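Local coordinates for pyrroline carboxylate reductase (Plasmodium falciparum, PDB 2RCY), which probably reduces pyrroline-5-carboxylate to proline, the last step of proline biosynthesis, and is seen here with its dinucleotide cofactor NADP bound, at residues F242-T245 with V246-V250; S205-M208 with V209-S212; G13-G16 with S17-H21. One frame throughout, in Å; residues are numbered along the deposited sequence.

Interaction 1. Residues F242-T245 with V246-V250; sequences FKYT and VMNAV
Phe242 and Val246 sit one helical turn apart with their side chains alongside each other. CG of Phe242 is anti to the backbone N (chi1 177°), which turns the ring back beside Val246, and Val246 CG2 comes over one face of it, 4.2 Å from the ring centroid and 14° off the normal, a CH-pi contact. Val246 N donates to Phe242 O over 3.1 Å. Lys243 O accepts from Met247 N at 3.0 Å, and Lys243 CG lies 4.2 Å from the selenium (SE) of selenomethionine Met247; the extended lysine chain carries NZ to Glu178 and Asp182 of a second subunit in salt bridges. These residues open helix 242-260 in the dimerisation region, where Lys243, Tyr244, Met247 and Asn248 touch other subunits while Phe242 packs on Phe176 of its own chain. Tyr244 repeats the arrangement of Phe242: Asn248 CB lies over its ring face, 4.2 Å from the centroid, with ring and amide planes 18° apart. The Asn248 ND2 is hydrogen-bonded to Tyr235 of a third subunit, whose ring also meets that of Tyr244. Thr245 O accepts from Ala249 N at 3.1 Å, while Thr245 OG1 hydrogen-bonds Ser241 O.

Interaction 2. Residues S205-M208 with V209-S212; sequences SVEM and VKKS
Four backbone hydrogen bonds tie Ser205-Met208 to Val209-Ser212, each from an N-H to the carbonyl four residues earlier. The one from Ser212 N to Met208 O, 2.9 Å long, is the last of this set, since Ser212 is the first residue to leave helical geometry. Its OG is hydrogen-bonded to Gln214 N in the turn that follows, whereas Ser205 OG folds back onto Thr201 O.

Apolar contact is made by Val206 and Lys210, which run side by side. With CG anti to the carbonyl carbon (chi1 -69°) and the rest of its chain extended, Lys210 lays CE 3.9 Å from Val206 CG1, so methylene rather than ammonium does the touching.

The charged pair is Glu207 and Lys211, whose chains cross obliquely. The bend of Glu207 at chi2 (74°) turns its carboxylate back, OE2 lying 3.7 Å from Lys211 CE. The same Glu207 OE2 remains 4.1 Å from Lys211 NZ, beyond a salt bridge, so any attraction between the two charges is probably modest.

The stretch is the C-terminal end of helix 191-211. Met208 and Val209 pack on Leu219 of helix 216-223, and Val209 also on Val216, while Ser205, Val206 and Met208 face Pro170, Ile202 and Tyr174 of a second subunit.

Interaction 3. Residues G13-G16 with S17-H21; sequences GQMG and SALAH. With NAP (NADP nicotinamide-adenine-dinucleotide phosphate), chain G.
Gly13 O is gripped twice by Ser17. The hydroxyl donates to it over 2.7 Å from OG, nearly along the C=O axis (162° at the oxygen), while the backbone N of the same serine lies 3.3 Å away and approaches from above the carbonyl plane. The hydroxyl reaches the carbonyl because OG stands between the backbone N and the carbonyl carbon (chi1 62°), turned back toward the start of the helix. The short hydroxyl bond thus supplements a longer backbone bond that comes from off the carbonyl plane, and it ties the glycine turn to the first turn of the helix.

Further along, the bonds from Leu19 N to Met15 O and from Ala20 N to Gly16 O continue the helical pattern. The side chain of selenomethionine Met15 bends at chi2 and chi3, which brings CE to 4.0 Å from Leu19 CB as the two chains cross. From CB to SE the same chain runs along the nicotinamide: Met15 CB lies 3.4 Å from C2N of the ring, and the selenium (SE) 3.6 Å from C4N. Met15 therefore bridges the nicotinamide and the helix body, and it also touches Ile90, Pro114 and Cys118.

Two successive amides hold the diphosphate. Gln14 N donates to O1A of NADP at 3.1 Å, and Met15 N to O2N at 3.0 Å in an almost straight bond (176° at the hydrogen), so this pair of amides reaches both phosphates. Gly13 brings its CA to 3.3 Å from O5B of NADP. Phosphates lying over the amino end of helix 14-26, after strand 7-10 and with Gly11, Gly13 and Gly16, fit the glycine-rich dinucleotide-binding turn of a Rossmann fold.

Overall arrangement
The three contacts are successive-turn contacts in separate helices. Interaction 3 lies in the cofactor-binding part of the chain, whereas interactions 1 and 2 both belong to the dimerisation region and both touch the second subunit. Their centres are 22 Å apart, with nearest atoms about 12 Å apart, and neither touches interaction 3, whose nearest atoms are about 17 Å from interaction 1 and about 18 Å from interaction 2. Oligomerisation nevertheless links the regions: the NADP held at 13-16 is also hydrogen-bonded to Ser225 OG of the second subunit, and Gln14 packs on Asn222 of that subunit. Within the chain, the Met208 side chain of interaction 2 is about 6 Å from that of Asn222, a cofactor-binding residue.

Interaction 1. Residues F242-T245 with V246-V250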
loop_
_atom_site.group_PDB
_atom_site.type_symbol
_atom_site.label_atom_id
_atom_site.label_comp_id
_atom_site.label_asym_id
_atom_site.label_seq_id
_atom_site.Cartn_x
_atom_site.Cartn_y
_atom_site.Cartn_z
ATOM N N PHE A 242 -6.379 -10.982 6.687
ATOM C CA PHE A 242 -7.754 -11.369 7.017
ATOM C C PHE A 242 -8.033 -11.240 8.512
ATOM O O PHE A 242 -9.060 -10.689 8.908
ATOM C CB PHE A 242 -8.030 -12.796 6.532
ATOM C CG PHE A 242 -9.396 -13.312 6.885
ATOM C CD1 PHE A 242 -10.517 -12.901 6.173
ATOM C CD2 PHE A 242 -9.560 -14.231 7.916
ATOM C CE1 PHE A 242 -11.781 -13.386 6.492
ATOM C CE2 PHE A 242 -10.819 -14.723 8.243
ATOM C CZ PHE A 242 -11.931 -14.299 7.529
ATOM N N LYS A 243 -7.109 -11.745 9.325
ATOM C CA LYS A 243 -7.215 -11.688 10.781
ATOM C C LYS A 243 -7.323 -10.252 11.291
ATOM O O LYS A 243 -8.248 -9.926 12.038
ATOM C CB LYS A 243 -6.020 -12.393 11.426
ATOM C CG LYS A 243 -6.173 -12.651 12.914
ATOM C CD LYS A 243 -5.133 -13.640 13.390
ATOM C CE LYS A 243 -5.650 -14.455 14.547
ATOM N NZ LYS A 243 -4.565 -15.231 15.194
ATOM N N TYR A 244 -6.383 -9.404 10.875
ATOM C CA TYR A 244 -6.376 -7.997 11.261
ATOM C C TYR A 244 -7.639 -7.267 10.811
ATOM O O TYR A 244 -8.180 -6.445 11.551
ATOM C CB TYR A 244 -5.133 -7.282 10.719
ATOM C CG TYR A 244 -5.203 -5.777 10.861
ATOM C CD1 TYR A 244 -5.034 -5.167 12.103
ATOM C CD2 TYR A 244 -5.457 -4.964 9.756
ATOM C CE1 TYR A 244 -5.108 -3.787 12.241
ATOM C CE2 TYR A 244 -5.532 -3.581 9.884
ATOM C CZ TYR A 244 -5.358 -3.001 11.131
ATOM O OH TYR A 244 -5.427 -1.633 11.269
ATOM N N THR A 245 -8.091 -7.567 9.595
ATOM C CA THR A 245 -9.305 -6.978 9.031
ATOM C C THR A 245 -10.509 -7.217 9.942
ATOM O O THR A 245 -11.261 -6.288 10.239
ATOM C CB THR A 245 -9.576 -7.521 7.604
ATOM O OG1 THR A 245 -8.527 -7.093 6.730
ATOM C CG2 THR A 245 -10.909 -7.027 7.059
ATOM N N VAL A 246 -10.667 -8.462 10.389
ATOM C CA VAL A 246 -11.752 -8.846 11.286
ATOM C C VAL A 246 -11.591 -8.175 12.655
ATOM O O VAL A 246 -12.541 -7.588 13.177
ATOM C CB VAL A 246 -11.843 -10.392 11.436
ATOM C CG1 VAL A 246 -12.917 -10.785 12.445
ATOM C CG2 VAL A 246 -12.121 -11.047 10.089
HETATM N N MSE A 247 -10.383 -8.254 13.211
HETATM C CA MSE A 247 -10.067 -7.666 14.517
HETATM C C MSE A 247 -10.264 -6.150 14.544
HETATM O O MSE A 247 -10.770 -5.601 15.525
HETATM C CB MSE A 247 -8.633 -8.007 14.931
HETATM C CG MSE A 247 -8.396 -9.472 15.267
HETATM SE SE MSE A 247 -6.596 -9.780 15.950
HETATM C CE MSE A 247 -6.788 -8.901 17.682
ATOM N N ASN A 248 -9.856 -5.490 13.461
ATOM C CA ASN A 248 -10.002 -4.045 13.306
ATOM C C ASN A 248 -11.464 -3.615 13.200
ATOM O O ASN A 248 -11.845 -2.571 13.728
ATOM C CB ASN A 248 -9.212 -3.561 12.083
ATOM C CG ASN A 248 -9.183 -2.048 11.957
ATOM O OD1 ASN A 248 -9.646 -1.492 10.963
ATOM N ND2 ASN A 248 -8.637 -1.375 12.964
ATOM N N ALA A 249 -12.273 -4.428 12.524
ATOM C CA ALA A 249 -13.709 -4.172 12.397
ATOM C C ALA A 249 -14.419 -4.231 13.746
ATOM O O ALA A 249 -15.225 -3.356 14.070
ATOM C CB ALA A 249 -14.337 -5.149 11.430
ATOM N N VAL A 250 -14.111 -5.268 14.521
ATOM C CA VAL A 250 -14.662 -5.445 15.862
ATOM C C VAL A 250 -14.259 -4.281 16.770
ATOM O O VAL A 250 -15.102 -3.710 17.460
ATOM C CB VAL A 250 -14.225 -6.799 16.484
ATOM C CG1 VAL A 250 -14.712 -6.924 17.920
ATOM C CG2 VAL A 250 -14.743 -7.968 15.653
#

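Interaction 2. Residues S205-M208 with V209-S212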
loop_
_atom_site.group_PDB
_atom_site.type_symbol
_atom_site.label_atom_id
_atom_site.label_comp_id
_atom_site.label_asym_id
_atom_site.label_seq_id
_atom_site.Cartn_x
_atom_site.Cartn_y
_atom_site.Cartn_z
ATOM N N SER A 205 -18.271 -26.485 10.702
ATOM C CA SER A 205 -17.095 -25.895 11.343
ATOM C C SER A 205 -17.374 -25.461 12.782
ATOM O O SER A 205 -16.566 -25.716 13.675
ATOM C CB SER A 205 -16.576 -24.710 10.530
ATOM O OG SER A 205 -16.247 -25.104 9.212
ATOM N N VAL A 206 -18.517 -24.808 12.993
ATOM C CA VAL A 206 -18.954 -24.379 14.326
ATOM C C VAL A 206 -19.123 -25.584 15.257
ATOM O O VAL A 206 -18.665 -25.563 16.402
ATOM C CB VAL A 206 -20.264 -23.546 14.254
ATOM C CG1 VAL A 206 -20.828 -23.273 15.644
ATOM C CG2 VAL A 206 -20.018 -22.236 13.526
ATOM N N GLU A 207 -19.761 -26.635 14.744
ATOM C CA GLU A 207 -19.987 -27.866 15.496
ATOM C C GLU A 207 -18.679 -28.543 15.901
ATOM O O GLU A 207 -18.575 -29.100 16.997
ATOM C CB GLU A 207 -20.847 -28.835 14.683
ATOM C CG GLU A 207 -21.780 -29.689 15.528
ATOM C CD GLU A 207 -22.964 -28.902 16.065
ATOM O OE1 GLU A 207 -23.675 -28.268 15.254
ATOM O OE2 GLU A 207 -23.185 -28.920 17.295
HETATM N N MSE A 208 -17.687 -28.490 15.012
HETATM C CA MSE A 208 -16.357 -29.033 15.279
HETATM C C MSE A 208 -15.680 -28.322 16.448
HETATM O O MSE A 208 -15.057 -28.965 17.287
HETATM C CB MSE A 208 -15.473 -28.934 14.036
HETATM C CG MSE A 208 -15.815 -29.912 12.919
HETATM SE SE MSE A 208 -15.346 -31.775 13.279
HETATM C CE MSE A 208 -13.502 -31.542 13.838
ATOM N N VAL A 209 -15.810 -26.997 16.492
ATOM C CA VAL A 209 -15.245 -26.186 17.573
ATOM C C VAL A 209 -15.891 -26.539 18.916
ATOM O O VAL A 209 -15.199 -26.697 19.924
ATOM C CB VAL A 209 -15.390 -24.663 17.292
ATOM C CG1 VAL A 209 -14.768 -23.838 18.414
ATOM C CG2 VAL A 209 -14.752 -24.297 15.961
ATOM N N LYS A 210 -17.216 -26.676 18.911
ATOM C CA LYS A 210 -17.987 -26.973 20.119
ATOM C C LYS A 210 -17.666 -28.347 20.697
ATOM O O LYS A 210 -17.487 -28.490 21.907
ATOM C CB LYS A 210 -19.487 -26.885 19.834
ATOM C CG LYS A 210 -20.003 -25.488 19.563
ATOM C CD LYS A 210 -21.513 -25.496 19.441
ATOM C CE LYS A 210 -22.056 -24.096 19.235
ATOM N NZ LYS A 210 -23.544 -24.087 19.189
ATOM N N LYS A 211 -17.583 -29.345 19.821
ATOM C CA LYS A 211 -17.476 -30.743 20.238
ATOM C C LYS A 211 -16.043 -31.239 20.427
ATOM O O LYS A 211 -15.803 -32.139 21.232
ATOM C CB LYS A 211 -18.226 -31.650 19.258
ATOM C CG LYS A 211 -19.737 -31.526 19.344
ATOM C CD LYS A 211 -20.425 -32.398 18.312
ATOM C CE LYS A 211 -21.935 -32.256 18.393
ATOM N NZ LYS A 211 -22.615 -32.971 17.277
ATOM N N SER A 212 -15.103 -30.658 19.688
ATOM C CA SER A 212 -13.703 -31.077 19.764
ATOM C C SER A 212 -12.989 -30.521 20.991
ATOM O O SER A 212 -13.295 -29.420 21.458
ATOM C CB SER A 212 -12.945 -30.682 18.493
ATOM O OG SER A 212 -11.572 -31.024 18.587
#

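Interaction 3. Residues G13-G16 with S17-H21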
loop_
_atom_site.group_PDB
_atom_site.type_symbol
_atom_site.label_atom_id
_atom_site.label_comp_id
_atom_site.label_asym_id
_atom_site.label_seq_id
_atom_site.Cartn_x
_atom_site.Cartn_y
_atom_site.Cartn_z
ATOM N N GLY A 13 -38.685 -1.585 15.329
ATOM C CA GLY A 13 -37.859 -1.485 14.131
ATOM C C GLY A 13 -37.340 -2.839 13.703
ATOM O O GLY A 13 -38.055 -3.837 13.774
ATOM N N GLN A 14 -36.089 -2.874 13.259
ATOM C CA GLN A 14 -35.473 -4.123 12.826
ATOM C C GLN A 14 -35.105 -5.018 14.004
ATOM O O GLN A 14 -35.222 -6.240 13.918
ATOM C CB GLN A 14 -34.252 -3.854 11.944
ATOM C CG GLN A 14 -34.577 -3.260 10.570
ATOM C CD GLN A 14 -35.288 -4.231 9.634
ATOM O OE1 GLN A 14 -35.361 -5.433 9.893
ATOM N NE2 GLN A 14 -35.810 -3.706 8.533
HETATM N N MSE A 15 -34.667 -4.406 15.102
HETATM C CA MSE A 15 -34.323 -5.158 16.303
HETATM C C MSE A 15 -35.532 -5.378 17.208
HETATM O O MSE A 15 -35.691 -6.455 17.786
HETATM C CB MSE A 15 -33.197 -4.474 17.080
HETATM C CG MSE A 15 -32.600 -5.344 18.178
HETATM SE SE MSE A 15 -31.847 -7.007 17.488
HETATM C CE MSE A 15 -32.867 -8.230 18.599
ATOM N N GLY A 16 -36.374 -4.352 17.325
ATOM C CA GLY A 16 -37.588 -4.421 18.135
ATOM C C GLY A 16 -38.505 -5.559 17.729
ATOM O O GLY A 16 -38.938 -6.340 18.576
ATOM N N SER A 17 -38.790 -5.651 16.430
ATOM C CA SER A 17 -39.672 -6.689 15.889
ATOM C C SER A 17 -39.053 -8.083 15.966
ATOM O O SER A 17 -39.753 -9.059 16.241
ATOM C CB SER A 17 -40.066 -6.367 14.446
ATOM O OG SER A 17 -38.929 -6.341 13.603
ATOM N N ALA A 18 -37.746 -8.170 15.722
ATOM C CA ALA A 18 -37.017 -9.437 15.804
ATOM C C ALA A 18 -37.034 -10.005 17.222
ATOM O O ALA A 18 -37.179 -11.214 17.412
ATOM C CB ALA A 18 -35.588 -9.267 15.313
ATOM N N LEU A 19 -36.890 -9.124 18.210
ATOM C CA LEU A 19 -36.936 -9.516 19.615
ATOM C C LEU A 19 -38.362 -9.830 20.056
ATOM O O LEU A 19 -38.590 -10.797 20.781
ATOM C CB LEU A 19 -36.324 -8.425 20.505
ATOM C CG LEU A 19 -36.064 -8.755 21.981
ATOM C CD1 LEU A 19 -35.004 -9.845 22.135
ATOM C CD2 LEU A 19 -35.658 -7.502 22.743
ATOM N N ALA A 20 -39.310 -9.010 19.609
ATOM C CA ALA A 20 -40.719 -9.175 19.957
ATOM C C ALA A 20 -41.280 -10.500 19.447
ATOM O O ALA A 20 -41.919 -11.237 20.201
ATOM C CB ALA A 20 -41.538 -8.005 19.428
ATOM N N HIS A 21 -41.025 -10.800 18.175
ATOM C CA HIS A 21 -41.495 -12.039 17.555
ATOM C C HIS A 21 -40.696 -13.259 18.015
ATOM O O HIS A 21 -41.190 -14.387 17.962
ATOM C CB HIS A 21 -41.481 -11.929 16.027
ATOM C CG HIS A 21 -42.326 -10.815 15.491
ATOM N ND1 HIS A 21 -41.844 -9.876 14.603
ATOM C CD2 HIS A 21 -43.618 -10.482 15.723
ATOM C CE1 HIS A 21 -42.804 -9.018 14.307
ATOM N NE2 HIS A 21 -43.891 -9.363 14.974
HETATM P PA NAP G . -34.791 1.087 13.562
HETATM O O1A NAP G . -35.077 -0.056 12.621
HETATM O O2A NAP G . -34.679 2.489 13.010
HETATM O O5B NAP G . -35.887 1.046 14.741
HETATM C C5B NAP G . -36.371 2.219 15.390
HETATM C C4B NAP G . -37.888 2.114 15.474
HETATM O O4B NAP G . -38.401 2.952 16.512
HETATM C C3B NAP G . -38.551 2.548 14.174
HETATM O O3B NAP G . -39.293 1.451 13.632
HETATM C C2B NAP G . -39.475 3.694 14.545
HETATM O O2B NAP G . -40.756 3.566 13.929
HETATM C C1B NAP G . -39.591 3.606 16.061
HETATM N N9A NAP G . -39.723 4.930 16.727
HETATM C C8A NAP G . -39.292 6.117 16.269
HETATM N N7A NAP G . -39.601 7.079 17.168
HETATM C C5A NAP G . -40.227 6.483 18.201
HETATM C C6A NAP G . -40.764 6.949 19.397
HETATM N N6A NAP G . -40.710 8.266 19.710
HETATM N N1A NAP G . -41.343 6.072 20.249
HETATM C C2A NAP G . -41.406 4.763 19.955
HETATM N N3A NAP G . -40.894 4.289 18.808
HETATM C C4A NAP G . -40.299 5.128 17.918
HETATM O O3 NAP G . -33.441 0.764 14.375
HETATM P PN NAP G . -33.134 -0.705 14.960
HETATM O O1N NAP G . -32.079 -1.338 14.088
HETATM O O2N NAP G . -34.436 -1.426 15.215
HETATM O O5D NAP G . -32.434 -0.388 16.371
HETATM C C5D NAP G . -33.167 0.065 17.505
HETATM C C4D NAP G . -32.291 -0.083 18.746
HETATM O O4D NAP G . -31.892 -1.446 18.906
HETATM C C3D NAP G . -31.019 0.750 18.658
HETATM O O3D NAP G . -30.894 1.516 19.858
HETATM C C2D NAP G . -29.884 -0.253 18.539
HETATM O O2D NAP G . -28.727 0.144 19.281
HETATM C C1D NAP G . -30.477 -1.530 19.112
HETATM N N1N NAP G . -29.923 -2.747 18.506
HETATM C C2N NAP G . -30.133 -3.025 17.207
HETATM C C3N NAP G . -29.615 -4.186 16.638
HETATM C C7N NAP G . -29.862 -4.494 15.191
HETATM O O7N NAP G . -30.520 -3.633 14.417
HETATM N N7N NAP G . -29.463 -5.583 14.710
HETATM C C4N NAP G . -28.870 -5.063 17.428
HETATM C C5N NAP G . -28.665 -4.755 18.768
HETATM C C6N NAP G . -29.210 -3.580 19.283
HETATM P P2B NAP G . -41.035 4.055 12.416
HETATM O O1X NAP G . -42.544 4.116 12.336
HETATM O O2X NAP G . -40.350 5.398 12.307
HETATM O O3X NAP G . -40.425 2.975 11.555
#